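Side-chain contacts in 1H-3-hydroxy-4-oxoquinoline 2,4-dioxygenase (PDB 3IBT), which cleaves the heterocyclic ring of 3-hydroxy-1H-quinolin-4-one with molecular oxygen, without any cofactor, giving N-formylanthranilate and carbon monoxide: residues L24-G29 with P42-D47; L36-A41 with V162-R167; I208-S213 with Q218-L223. All blocks are in the same frame, centred on the assembly; numbering follows the deposited sequence.

Contact 1 (L24-G29 with P42-D47)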
ATOM      1  N   LEU A  24       3.526 -13.958   3.708  1.00 68.16           N
ATOM      2  CA  LEU A  24       3.830 -12.616   3.257  1.00 68.09           C
ATOM      3  C   LEU A  24       2.578 -12.049   2.643  1.00 68.12           C
ATOM      4  O   LEU A  24       2.051 -12.620   1.692  1.00 68.85           O
ATOM      5  CB  LEU A  24       4.897 -12.676   2.176  1.00 67.81           C
ATOM      6  CG  LEU A  24       5.863 -11.499   2.050  1.00 68.62           C
ATOM      7  CD1 LEU A  24       6.787 -11.710   0.853  1.00 69.72           C
ATOM      8  CD2 LEU A  24       5.131 -10.214   1.893  1.00 70.83           C
ATOM      9  N   PHE A  25       2.094 -10.936   3.176  1.00 67.70           N
ATOM     10  CA  PHE A  25       0.890 -10.311   2.647  1.00 67.34           C
ATOM     11  C   PHE A  25       1.243  -9.215   1.658  1.00 68.00           C
ATOM     12  O   PHE A  25       2.111  -8.341   1.951  1.00 68.27           O
ATOM     13  CB  PHE A  25       0.073  -9.685   3.774  1.00 67.33           C
ATOM     14  CG  PHE A  25      -0.825 -10.639   4.483  1.00 64.86           C
ATOM     15  CD1 PHE A  25      -0.403 -11.263   5.642  1.00 64.91           C
ATOM     16  CD2 PHE A  25      -2.110 -10.888   4.001  1.00 64.31           C
ATOM     17  CE1 PHE A  25      -1.257 -12.168   6.337  1.00 67.63           C
ATOM     18  CE2 PHE A  25      -2.991 -11.799   4.668  1.00 66.27           C
ATOM     19  CZ  PHE A  25      -2.567 -12.439   5.843  1.00 66.59           C
ATOM     20  N   LEU A  26       0.579  -9.235   0.500  1.00 67.37           N
ATOM     21  CA  LEU A  26       0.728  -8.133  -0.441  1.00 66.95           C
ATOM     22  C   LEU A  26      -0.504  -7.235  -0.452  1.00 66.77           C
ATOM     23  O   LEU A  26      -1.516  -7.614  -1.045  1.00 67.46           O
ATOM     24  CB  LEU A  26       1.075  -8.659  -1.839  1.00 66.43           C
ATOM     25  CG  LEU A  26       2.480  -9.202  -2.125  1.00 66.18           C
ATOM     26  CD1 LEU A  26       2.764  -9.097  -3.619  1.00 64.45           C
ATOM     27  CD2 LEU A  26       3.582  -8.477  -1.351  1.00 65.98           C
ATOM     28  N   LEU A  27      -0.407  -6.053   0.181  1.00 66.84           N
ATOM     29  CA  LEU A  27      -1.560  -5.131   0.429  1.00 67.21           C
ATOM     30  C   LEU A  27      -1.539  -3.872  -0.415  1.00 67.51           C
ATOM     31  O   LEU A  27      -0.593  -3.082  -0.331  1.00 67.77           O
ATOM     32  CB  LEU A  27      -1.585  -4.666   1.889  1.00 66.87           C
ATOM     33  CG  LEU A  27      -1.503  -5.695   3.014  1.00 67.74           C
ATOM     34  CD1 LEU A  27      -1.137  -5.031   4.382  1.00 66.94           C
ATOM     35  CD2 LEU A  27      -2.798  -6.487   3.068  1.00 63.58           C
ATOM     36  N   SER A  28      -2.600  -3.636  -1.173  1.00 68.09           N
ATOM     37  CA  SER A  28      -2.628  -2.480  -2.091  1.00 69.41           C
ATOM     38  C   SER A  28      -2.948  -1.046  -1.491  1.00 70.05           C
ATOM     39  O   SER A  28      -3.125  -0.868  -0.284  1.00 70.47           O
ATOM     40  CB  SER A  28      -3.608  -2.784  -3.216  1.00 68.85           C
ATOM     41  OG  SER A  28      -4.867  -2.288  -2.841  1.00 70.37           O
ATOM     42  N   GLY A  29      -3.029  -0.031  -2.347  1.00 70.09           N
ATOM     43  CA  GLY A  29      -3.579   1.243  -1.927  1.00 70.37           C
ATOM     44  C   GLY A  29      -5.082   1.226  -2.096  1.00 71.19           C
ATOM     45  O   GLY A  29      -5.666   0.173  -2.429  1.00 71.27           O
ATOM     46  N   PRO A  42       3.851 -13.724  -8.697  1.00 69.90           N
ATOM     47  CA  PRO A  42       4.364 -15.030  -9.157  1.00 69.29           C
ATOM     48  C   PRO A  42       5.853 -15.198  -8.877  1.00 68.67           C
ATOM     49  O   PRO A  42       6.294 -16.312  -8.707  1.00 68.43           O
ATOM     50  CB  PRO A  42       4.084 -15.010 -10.658  1.00 69.04           C
ATOM     51  CG  PRO A  42       2.914 -14.113 -10.778  1.00 69.80           C
ATOM     52  CD  PRO A  42       3.254 -12.992  -9.827  1.00 70.17           C
ATOM     53  N   LEU A  43       6.593 -14.099  -8.775  1.00 68.45           N
ATOM     54  CA  LEU A  43       7.999 -14.169  -8.439  1.00 68.53           C
ATOM     55  C   LEU A  43       8.180 -14.603  -6.982  1.00 69.42           C
ATOM     56  O   LEU A  43       8.938 -15.538  -6.708  1.00 70.47           O
ATOM     57  CB  LEU A  43       8.711 -12.838  -8.710  1.00 68.21           C
ATOM     58  CG  LEU A  43       8.632 -12.247 -10.121  1.00 66.58           C
ATOM     59  CD1 LEU A  43       9.484 -11.017 -10.291  1.00 62.73           C
ATOM     60  CD2 LEU A  43       9.005 -13.294 -11.170  1.00 66.90           C
ATOM     61  N   LEU A  44       7.479 -13.958  -6.050  1.00 69.59           N
ATOM     62  CA  LEU A  44       7.628 -14.285  -4.635  1.00 69.71           C
ATOM     63  C   LEU A  44       6.991 -15.625  -4.256  1.00 70.85           C
ATOM     64  O   LEU A  44       7.090 -16.040  -3.091  1.00 71.99           O
ATOM     65  CB  LEU A  44       7.038 -13.188  -3.750  1.00 69.02           C
ATOM     66  CG  LEU A  44       7.519 -11.743  -3.897  1.00 69.06           C
ATOM     67  CD1 LEU A  44       6.606 -10.754  -3.163  1.00 66.94           C
ATOM     68  CD2 LEU A  44       8.950 -11.596  -3.437  1.00 66.51           C
ATOM     69  N   ALA A  45       6.333 -16.303  -5.202  1.00 71.30           N
ATOM     70  CA  ALA A  45       5.648 -17.581  -4.897  1.00 72.21           C
ATOM     71  C   ALA A  45       6.632 -18.750  -4.746  1.00 72.95           C
ATOM     72  O   ALA A  45       6.250 -19.889  -4.408  1.00 72.63           O
ATOM     73  CB  ALA A  45       4.587 -17.905  -5.933  1.00 72.00           C
ATOM     74  N   ARG A  46       7.900 -18.432  -4.982  1.00 73.63           N
ATOM     75  CA  ARG A  46       8.991 -19.372  -4.924  1.00 74.85           C
ATOM     76  C   ARG A  46       9.384 -19.572  -3.454  1.00 74.03           C
ATOM     77  O   ARG A  46       9.642 -20.716  -3.026  1.00 73.26           O
ATOM     78  CB  ARG A  46      10.150 -18.761  -5.729  1.00 75.17           C
ATOM     79  CG  ARG A  46      11.283 -19.708  -6.193  1.00 76.95           C
ATOM     80  CD  ARG A  46      12.503 -18.867  -6.760  1.00 77.93           C
ATOM     81  NE  ARG A  46      13.043 -17.841  -5.825  1.00 83.83           N
ATOM     82  CZ  ARG A  46      14.171 -17.123  -6.007  1.00 85.50           C
ATOM     83  NH1 ARG A  46      14.922 -17.289  -7.105  1.00 85.87           N
ATOM     84  NH2 ARG A  46      14.562 -16.239  -5.072  1.00 84.79           N
ATOM     85  N   ASP A  47       9.397 -18.452  -2.702  1.00 73.28           N
ATOM     86  CA  ASP A  47      10.011 -18.381  -1.374  1.00 72.90           C
ATOM     87  C   ASP A  47       9.010 -18.267  -0.270  1.00 72.65           C
ATOM     88  O   ASP A  47       9.192 -18.834   0.806  1.00 72.85           O
ATOM     89  CB  ASP A  47      10.949 -17.193  -1.289  1.00 72.77           C
ATOM     90  CG  ASP A  47      12.035 -17.254  -2.323  1.00 73.87           C
ATOM     91  OD1 ASP A  47      12.401 -18.379  -2.691  1.00 72.33           O
ATOM     92  OD2 ASP A  47      12.519 -16.194  -2.787  1.00 77.07           O
TER
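L44 reaches from its short helix toward strand 24-27 and meets two leucines, L24 and L26, with a single methyl group. Its CD1 lies 4.1 Å from CD1 of L24 and 4.2 Å from CD2 of L26, so one branch bridges two side chains on the same face of the strand. The approaches differ: L44 crosses L24 at about a right angle but meets L26 on a slant. For L44, a first torsion of -56° sets CG beside the backbone N and opposite the carbonyl carbon, which carries the isobutyl group out from the helix end to the sheet. No hydrogen bond joins the segments; only buried methyl groups meet, with the CA atoms of L24 and L44 8.9 Å apart. Just beyond L44, the more polar R46 and D47 form a salt bridge. R46 grips the carboxylate side-on, NH2 to OD2 at 3.1 Å using the syn lone pair, and NE to OD1 at 3.2 Å from a tilted position; R259 gives OD2 a second cationic partner. The contact is the packing of helix 40-44 onto strand 23-27 within the β-α-β unit that ends in strand 49-53. Strand 23-27 runs between 49-53 and 89-94, V92 of the latter touching L24 and L26, while F25 on the other face packs against helix 70-83.

Contact 2 (L36-A41 with V162-R167)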
ATOM      1  N   LEU A  36      -2.665  -5.309  -8.668  1.00 67.85           N
ATOM      2  CA  LEU A  36      -1.478  -4.477  -8.581  1.00 67.79           C
ATOM      3  C   LEU A  36      -0.259  -5.401  -8.488  1.00 67.72           C
ATOM      4  O   LEU A  36       0.837  -5.047  -8.911  1.00 68.87           O
ATOM      5  CB  LEU A  36      -1.542  -3.528  -7.387  1.00 67.23           C
ATOM      6  CG  LEU A  36      -0.374  -2.521  -7.228  1.00 69.66           C
ATOM      7  CD1 LEU A  36      -0.237  -1.587  -8.447  1.00 70.29           C
ATOM      8  CD2 LEU A  36      -0.487  -1.684  -5.967  1.00 67.69           C
ATOM      9  N   PHE A  37      -0.451  -6.595  -7.951  1.00 67.11           N
ATOM     10  CA  PHE A  37       0.675  -7.434  -7.648  1.00 66.91           C
ATOM     11  C   PHE A  37       0.897  -8.490  -8.703  1.00 66.21           C
ATOM     12  O   PHE A  37       1.634  -9.429  -8.478  1.00 65.37           O
ATOM     13  CB  PHE A  37       0.538  -8.074  -6.256  1.00 67.71           C
ATOM     14  CG  PHE A  37       0.482  -7.069  -5.130  1.00 69.17           C
ATOM     15  CD1 PHE A  37      -0.728  -6.816  -4.461  1.00 70.57           C
ATOM     16  CD2 PHE A  37       1.619  -6.355  -4.753  1.00 71.76           C
ATOM     17  CE1 PHE A  37      -0.813  -5.884  -3.423  1.00 69.83           C
ATOM     18  CE2 PHE A  37       1.549  -5.392  -3.723  1.00 72.60           C
ATOM     19  CZ  PHE A  37       0.328  -5.165  -3.052  1.00 70.99           C
ATOM     20  N   LYS A  38       0.301  -8.305  -9.869  1.00 65.75           N
ATOM     21  CA  LYS A  38       0.176  -9.410 -10.785  1.00 65.85           C
ATOM     22  C   LYS A  38       1.535  -9.873 -11.242  1.00 66.10           C
ATOM     23  O   LYS A  38       1.723 -11.092 -11.463  1.00 65.10           O
ATOM     24  CB  LYS A  38      -0.727  -9.080 -11.982  1.00 66.15           C
ATOM     25  CG  LYS A  38      -0.166  -8.051 -12.955  1.00 65.69           C
ATOM     26  CD  LYS A  38      -1.109  -7.924 -14.145  1.00 66.41           C
ATOM     27  CE  LYS A  38      -0.363  -7.356 -15.356  1.00 67.52           C
ATOM     28  NZ  LYS A  38      -1.137  -6.373 -16.201  1.00 66.63           N
ATOM     29  N   ASN A  39       2.473  -8.909 -11.361  1.00 66.34           N
ATOM     30  CA  ASN A  39       3.840  -9.211 -11.835  1.00 66.18           C
ATOM     31  C   ASN A  39       4.710  -9.667 -10.700  1.00 66.07           C
ATOM     32  O   ASN A  39       5.483 -10.586 -10.866  1.00 66.70           O
ATOM     33  CB  ASN A  39       4.500  -8.040 -12.555  1.00 65.60           C
ATOM     34  CG  ASN A  39       3.808  -7.681 -13.861  1.00 66.58           C
ATOM     35  OD1 ASN A  39       3.137  -8.522 -14.501  1.00 64.59           O
ATOM     36  ND2 ASN A  39       3.958  -6.406 -14.269  1.00 66.96           N
ATOM     37  N   LEU A  40       4.536  -9.067  -9.535  1.00 65.96           N
ATOM     38  CA  LEU A  40       5.415  -9.328  -8.393  1.00 66.11           C
ATOM     39  C   LEU A  40       5.129 -10.650  -7.649  1.00 66.81           C
ATOM     40  O   LEU A  40       6.039 -11.349  -7.194  1.00 67.01           O
ATOM     41  CB  LEU A  40       5.375  -8.117  -7.461  1.00 65.22           C
ATOM     42  CG  LEU A  40       5.804  -8.281  -6.035  1.00 63.91           C
ATOM     43  CD1 LEU A  40       7.261  -8.685  -6.008  1.00 64.59           C
ATOM     44  CD2 LEU A  40       5.560  -6.993  -5.400  1.00 58.54           C
ATOM     45  N   ALA A  41       3.859 -10.997  -7.552  1.00 67.77           N
ATOM     46  CA  ALA A  41       3.455 -12.175  -6.807  1.00 68.32           C
ATOM     47  C   ALA A  41       4.004 -13.459  -7.373  1.00 69.33           C
ATOM     48  O   ALA A  41       4.569 -14.231  -6.608  1.00 70.52           O
ATOM     49  CB  ALA A  41       1.946 -12.259  -6.635  1.00 67.74           C
ATOM     50  N   VAL A 162       1.353  -0.631 -16.389  1.00 71.39           N
ATOM     51  CA  VAL A 162       1.030   0.512 -15.517  1.00 70.14           C
ATOM     52  C   VAL A 162      -0.111   1.272 -16.146  1.00 70.09           C
ATOM     53  O   VAL A 162      -1.101   1.591 -15.475  1.00 69.71           O
ATOM     54  CB  VAL A 162       2.231   1.454 -15.341  1.00 69.62           C
ATOM     55  CG1 VAL A 162       1.817   2.689 -14.653  1.00 66.89           C
ATOM     56  CG2 VAL A 162       3.278   0.772 -14.541  1.00 69.43           C
ATOM     57  N   LEU A 163       0.053   1.554 -17.442  1.00 69.89           N
ATOM     58  CA  LEU A 163      -1.018   2.152 -18.241  1.00 69.73           C
ATOM     59  C   LEU A 163      -2.307   1.356 -18.088  1.00 69.79           C
ATOM     60  O   LEU A 163      -3.354   1.926 -17.810  1.00 69.68           O
ATOM     61  CB  LEU A 163      -0.616   2.291 -19.711  1.00 68.81           C
ATOM     62  CG  LEU A 163       0.518   3.287 -19.929  1.00 67.99           C
ATOM     63  CD1 LEU A 163       1.062   3.212 -21.314  1.00 66.97           C
ATOM     64  CD2 LEU A 163       0.033   4.673 -19.680  1.00 67.90           C
ATOM     65  N   ASN A 164      -2.229   0.041 -18.213  1.00 70.32           N
ATOM     66  CA  ASN A 164      -3.439  -0.761 -18.113  1.00 71.21           C
ATOM     67  C   ASN A 164      -4.104  -0.576 -16.761  1.00 71.53           C
ATOM     68  O   ASN A 164      -5.364  -0.581 -16.634  1.00 70.33           O
ATOM     69  CB  ASN A 164      -3.181  -2.256 -18.330  1.00 71.14           C
ATOM     70  CG  ASN A 164      -4.473  -3.063 -18.229  1.00 72.24           C
ATOM     71  OD1 ASN A 164      -5.454  -2.771 -18.919  1.00 74.73           O
ATOM     72  ND2 ASN A 164      -4.505  -4.025 -17.331  1.00 71.92           N
ATOM     73  N   HIS A 165      -3.233  -0.441 -15.755  1.00 71.91           N
ATOM     74  CA  HIS A 165      -3.691  -0.295 -14.395  1.00 72.71           C
ATOM     75  C   HIS A 165      -4.508   0.992 -14.243  1.00 73.76           C
ATOM     76  O   HIS A 165      -5.683   0.974 -13.843  1.00 74.22           O
ATOM     77  CB  HIS A 165      -2.537  -0.298 -13.440  1.00 71.85           C
ATOM     78  CG  HIS A 165      -2.961  -0.189 -12.025  1.00 71.39           C
ATOM     79  ND1 HIS A 165      -3.554  -1.229 -11.346  1.00 73.19           N
ATOM     80  CD2 HIS A 165      -2.900   0.841 -11.155  1.00 73.78           C
ATOM     81  CE1 HIS A 165      -3.826  -0.853 -10.111  1.00 73.93           C
ATOM     82  NE2 HIS A 165      -3.449   0.404  -9.973  1.00 75.76           N
ATOM     83  N   LEU A 166      -3.902   2.111 -14.604  1.00 74.41           N
ATOM     84  CA  LEU A 166      -4.615   3.357 -14.526  1.00 74.79           C
ATOM     85  C   LEU A 166      -5.514   3.586 -15.750  1.00 75.43           C
ATOM     86  O   LEU A 166      -5.845   4.717 -16.108  1.00 76.66           O
ATOM     87  CB  LEU A 166      -3.648   4.513 -14.216  1.00 74.51           C
ATOM     88  CG  LEU A 166      -2.354   4.680 -15.010  1.00 74.78           C
ATOM     89  CD1 LEU A 166      -2.599   5.355 -16.384  1.00 75.90           C
ATOM     90  CD2 LEU A 166      -1.410   5.486 -14.178  1.00 72.11           C
ATOM     91  N   ARG A 167      -5.960   2.512 -16.384  1.00 75.99           N
ATOM     92  CA  ARG A 167      -7.099   2.648 -17.304  1.00 76.22           C
ATOM     93  C   ARG A 167      -8.170   1.648 -17.074  1.00 75.85           C
ATOM     94  O   ARG A 167      -9.213   1.767 -17.657  1.00 75.76           O
ATOM     95  CB  ARG A 167      -6.689   2.547 -18.771  1.00 76.40           C
ATOM     96  CG  ARG A 167      -6.133   3.834 -19.311  1.00 78.59           C
ATOM     97  CD  ARG A 167      -4.993   3.550 -20.285  1.00 81.20           C
ATOM     98  NE  ARG A 167      -4.109   4.708 -20.463  1.00 81.65           N
ATOM     99  CZ  ARG A 167      -3.298   4.879 -21.510  1.00 82.50           C
ATOM    100  NH1 ARG A 167      -3.242   3.964 -22.484  1.00 81.98           N
ATOM    101  NH2 ARG A 167      -2.538   5.972 -21.579  1.00 83.92           N
TER
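The imidazole of H165, on helix 160-169, meets a methyl group of L36 with one face. CB of H165 still stands 5.6 Å from CD1 of L36. With CG anti to the backbone N (chi1 -178°), the ring swings across to the leucine, and contact tightens toward its far end. CG and CD2 of H165 keep farther off, CD2 at 4.5 Å from CD1 of L36. ND1 takes a weak hydrogen bond with E169, about one helical turn further on, which may help to limit rotation of the ring. CE1 and NE2 of H165 make the touch, at 4.0 Å and 4.1 Å from CD1 of L36. This methyl sits over one face, 4.2 Å from the ring centroid and 19° off the normal, shifted toward the rim: a CH-pi contact. F245 meets the same imidazole edge-to-face. At the more exposed border K38 NZ approaches N164 ND2 to 4.3 Å without bonding to it; D161 supplies a long, weak ion pair to K38 and a hydrogen bond to N39. The pairing illustrates a common feature of α/β-hydrolase folds, a helical cap seated on the loops at the C-terminal edge of the sheet. Helix 160-169 belongs to the helices inserted between strands 115-119 and 207-212. H165 also touches Q32 and L36 lies close to T94; Q32 and T94 probably bind the substrate, which places the contact next to the probable substrate site.

Contact 3 (I208-S213 with Q218-L223)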
ATOM      1  N   ILE A 208      11.909  -0.961   9.076  1.00 74.96           N
ATOM      2  CA  ILE A 208      10.982  -0.546   8.014  1.00 74.96           C
ATOM      3  C   ILE A 208      11.773  -0.242   6.746  1.00 74.78           C
ATOM      4  O   ILE A 208      12.753   0.525   6.780  1.00 75.11           O
ATOM      5  CB  ILE A 208      10.160   0.706   8.410  1.00 74.89           C
ATOM      6  CG1 ILE A 208       9.620   0.531   9.838  1.00 76.10           C
ATOM      7  CG2 ILE A 208       9.024   0.950   7.398  1.00 73.07           C
ATOM      8  CD1 ILE A 208       8.805   1.695  10.360  1.00 75.71           C
ATOM      9  N   CYS A 209      11.366  -0.849   5.635  1.00 73.89           N
ATOM     10  CA  CYS A 209      12.045  -0.638   4.374  1.00 73.03           C
ATOM     11  C   CYS A 209      11.064   0.008   3.435  1.00 72.30           C
ATOM     12  O   CYS A 209       9.992  -0.549   3.193  1.00 72.93           O
ATOM     13  CB  CYS A 209      12.505  -1.970   3.809  1.00 73.18           C
ATOM     14  SG  CYS A 209      13.190  -1.926   2.139  1.00 75.05           S
ATOM     15  N   HIS A 210      11.420   1.194   2.942  1.00 71.29           N
ATOM     16  CA  HIS A 210      10.635   1.932   1.949  1.00 69.73           C
ATOM     17  C   HIS A 210      11.212   1.791   0.550  1.00 69.15           C
ATOM     18  O   HIS A 210      12.284   2.356   0.254  1.00 68.68           O
ATOM     19  CB  HIS A 210      10.584   3.433   2.295  1.00 69.38           C
ATOM     20  CG  HIS A 210       9.621   4.208   1.439  1.00 69.41           C
ATOM     21  ND1 HIS A 210       9.875   5.487   0.998  1.00 69.16           N
ATOM     22  CD2 HIS A 210       8.407   3.865   0.924  1.00 69.15           C
ATOM     23  CE1 HIS A 210       8.851   5.914   0.271  1.00 72.33           C
ATOM     24  NE2 HIS A 210       7.947   4.945   0.205  1.00 71.49           N
ATOM     25  N   ILE A 211      10.495   1.052  -0.296  1.00 68.40           N
ATOM     26  CA  ILE A 211      10.789   0.927  -1.734  1.00 68.95           C
ATOM     27  C   ILE A 211       9.982   1.961  -2.507  1.00 68.57           C
ATOM     28  O   ILE A 211       8.830   2.181  -2.216  1.00 69.78           O
ATOM     29  CB  ILE A 211      10.418  -0.473  -2.251  1.00 69.25           C
ATOM     30  CG1 ILE A 211      11.243  -1.554  -1.535  1.00 70.55           C
ATOM     31  CG2 ILE A 211      10.691  -0.589  -3.723  1.00 69.80           C
ATOM     32  CD1 ILE A 211      10.621  -2.961  -1.616  1.00 70.26           C
ATOM     33  N   TYR A 212      10.554   2.622  -3.485  1.00 68.57           N
ATOM     34  CA  TYR A 212       9.864   3.772  -4.061  1.00 68.34           C
ATOM     35  C   TYR A 212      10.616   4.339  -5.248  1.00 68.84           C
ATOM     36  O   TYR A 212      11.884   4.348  -5.272  1.00 69.11           O
ATOM     37  CB  TYR A 212       9.740   4.854  -3.008  1.00 68.50           C
ATOM     38  CG  TYR A 212      11.027   5.620  -2.845  1.00 69.08           C
ATOM     39  CD1 TYR A 212      11.244   6.797  -3.539  1.00 68.79           C
ATOM     40  CD2 TYR A 212      12.048   5.145  -2.032  1.00 70.45           C
ATOM     41  CE1 TYR A 212      12.453   7.497  -3.420  1.00 71.61           C
ATOM     42  CE2 TYR A 212      13.253   5.857  -1.890  1.00 70.34           C
ATOM     43  CZ  TYR A 212      13.447   7.026  -2.601  1.00 69.12           C
ATOM     44  OH  TYR A 212      14.617   7.734  -2.506  1.00 67.77           O
ATOM     45  N   SER A 213       9.855   4.807  -6.235  1.00 69.10           N
ATOM     46  CA  SER A 213      10.440   5.508  -7.387  1.00 70.03           C
ATOM     47  C   SER A 213      10.035   6.983  -7.431  1.00 71.06           C
ATOM     48  O   SER A 213      10.794   7.855  -7.836  1.00 71.18           O
ATOM     49  CB  SER A 213      10.013   4.824  -8.667  1.00 70.21           C
ATOM     50  OG  SER A 213      10.222   3.419  -8.571  1.00 69.48           O
ATOM     51  N   GLN A 218      14.974  14.924  -6.508  1.00 70.83           N
ATOM     52  CA  GLN A 218      16.262  14.717  -5.861  1.00 71.49           C
ATOM     53  C   GLN A 218      16.237  15.145  -4.389  1.00 71.28           C
ATOM     54  O   GLN A 218      16.755  14.416  -3.549  1.00 71.71           O
ATOM     55  CB  GLN A 218      17.436  15.310  -6.630  1.00 71.06           C
ATOM     56  CG  GLN A 218      18.804  15.055  -5.959  1.00 74.60           C
ATOM     57  CD  GLN A 218      19.148  13.542  -5.675  1.00 77.30           C
ATOM     58  OE1 GLN A 218      18.561  12.613  -6.261  1.00 77.12           O
ATOM     59  NE2 GLN A 218      20.131  13.319  -4.787  1.00 76.71           N
ATOM     60  N   ASP A 219      15.592  16.261  -4.056  1.00 70.84           N
ATOM     61  CA  ASP A 219      15.457  16.641  -2.641  1.00 71.06           C
ATOM     62  C   ASP A 219      14.928  15.489  -1.768  1.00 71.10           C
ATOM     63  O   ASP A 219      15.503  15.212  -0.680  1.00 70.87           O
ATOM     64  CB  ASP A 219      14.551  17.851  -2.457  1.00 70.74           C
ATOM     65  CG  ASP A 219      15.181  19.165  -2.941  1.00 74.89           C
ATOM     66  OD1 ASP A 219      16.443  19.254  -3.133  1.00 76.35           O
ATOM     67  OD2 ASP A 219      14.371  20.125  -3.120  1.00 76.19           O
ATOM     68  N   TYR A 220      13.840  14.856  -2.259  1.00 70.39           N
ATOM     69  CA  TYR A 220      13.112  13.784  -1.596  1.00 69.88           C
ATOM     70  C   TYR A 220      13.974  12.556  -1.422  1.00 69.84           C
ATOM     71  O   TYR A 220      13.964  11.932  -0.368  1.00 70.22           O
ATOM     72  CB  TYR A 220      11.880  13.401  -2.436  1.00 70.58           C
ATOM     73  CG  TYR A 220      10.861  12.476  -1.768  1.00 70.59           C
ATOM     74  CD1 TYR A 220       9.871  12.996  -0.918  1.00 71.47           C
ATOM     75  CD2 TYR A 220      10.854  11.092  -2.019  1.00 72.51           C
ATOM     76  CE1 TYR A 220       8.901  12.175  -0.314  1.00 71.73           C
ATOM     77  CE2 TYR A 220       9.875  10.237  -1.405  1.00 73.31           C
ATOM     78  CZ  TYR A 220       8.913  10.801  -0.560  1.00 72.07           C
ATOM     79  OH  TYR A 220       7.977  10.019   0.062  1.00 72.42           O
ATOM     80  N   ARG A 221      14.696  12.181  -2.470  1.00 69.13           N
ATOM     81  CA  ARG A 221      15.595  11.059  -2.362  1.00 69.31           C
ATOM     82  C   ARG A 221      16.612  11.368  -1.264  1.00 69.59           C
ATOM     83  O   ARG A 221      16.913  10.519  -0.453  1.00 70.02           O
ATOM     84  CB  ARG A 221      16.277  10.800  -3.703  1.00 69.40           C
ATOM     85  CG  ARG A 221      15.304  10.476  -4.847  1.00 68.78           C
ATOM     86  CD  ARG A 221      16.057  10.329  -6.155  1.00 68.85           C
ATOM     87  NE  ARG A 221      15.154  10.237  -7.288  1.00 73.86           N
ATOM     88  CZ  ARG A 221      14.922  11.242  -8.136  1.00 79.30           C
ATOM     89  NH1 ARG A 221      15.546  12.408  -7.966  1.00 82.37           N
ATOM     90  NH2 ARG A 221      14.074  11.099  -9.162  1.00 79.75           N
ATOM     91  N   GLN A 222      17.104  12.607  -1.223  1.00 69.43           N
ATOM     92  CA  GLN A 222      18.051  13.042  -0.216  1.00 69.39           C
ATOM     93  C   GLN A 222      17.442  13.071   1.202  1.00 70.04           C
ATOM     94  O   GLN A 222      18.105  12.740   2.200  1.00 70.71           O
ATOM     95  CB  GLN A 222      18.530  14.426  -0.593  1.00 69.28           C
ATOM     96  CG  GLN A 222      19.758  14.883   0.106  1.00 68.01           C
ATOM     97  CD  GLN A 222      20.842  13.845   0.136  1.00 67.93           C
ATOM     98  OE1 GLN A 222      21.265  13.446   1.205  1.00 68.70           O
ATOM     99  NE2 GLN A 222      21.317  13.415  -1.032  1.00 69.09           N
ATOM    100  N   LEU A 223      16.194  13.491   1.298  1.00 70.00           N
ATOM    101  CA  LEU A 223      15.498  13.492   2.574  1.00 70.67           C
ATOM    102  C   LEU A 223      15.503  12.096   3.209  1.00 70.33           C
ATOM    103  O   LEU A 223      15.541  11.981   4.425  1.00 70.94           O
ATOM    104  CB  LEU A 223      14.045  13.940   2.388  1.00 70.90           C
ATOM    105  CG  LEU A 223      13.165  13.877   3.638  1.00 72.83           C
ATOM    106  CD1 LEU A 223      13.203  15.220   4.364  1.00 71.79           C
ATOM    107  CD2 LEU A 223      11.692  13.386   3.400  1.00 71.54           C
TER
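Strand 208-212, with H210 and Y212, and helix 218-223, with Y220 and R221, run nearly antiparallel at 163°, their axes 11.9 Å apart at closest approach. Aromatic side chains, with the root of R221, span most of that separation. Y212 and Y220 slide past each other in opposite directions, CE1 of Y212 coming to the edge of the Y220 ring, 4.2 Å from CD2. Chi1 of Y212, 79°, places CG between the backbone N and the carbonyl carbon and lays the ring across the gap to the helix, where OH lies 3.5 Å from CA of R221 and 3.7 Å from its CG. The arginine thus offers its aliphatic root to the tyrosine, with CG near the ring plane. H210, two residues back on the same strand face, approaches the hydroxyl of Y220 without bonding to it: the two are tied to the backbone N atoms of W121 and L123 respectively, and H210 ND1 to Q224. This is the strand-helix packing of a β-α-β crossover, from 207-212 to 234-238, in the α/β-hydrolase sheet. At the strand's end S213 N bonds OD1 of D120, which follows the adjacent strand 115-119 and, by analogy with relatives, probably raises the basicity of the active-site histidine.

Along the chain contacts 1 and 2 interleave, since 36-41 falls between the two segments of contact 1, whereas contact 3 comes after both. Contacts 1 and 2 have centres about 13 Å apart, share helix 40-44 and touch, the ring of F37 packing against the backbone of L26 to S28. The centre of contact 3 lies about 22 Å from each of the other two and it touches neither, yet it uses the same eight-stranded sheet as contact 1, three strands along. Together they illustrate how an α/β-hydrolase fold is assembled: contacts 1 and 3 fasten helices to the sheet, contact 2 joins the cap to the core, and the probable active site is approached by contact 2 from the cap and contact 3 from the acid side.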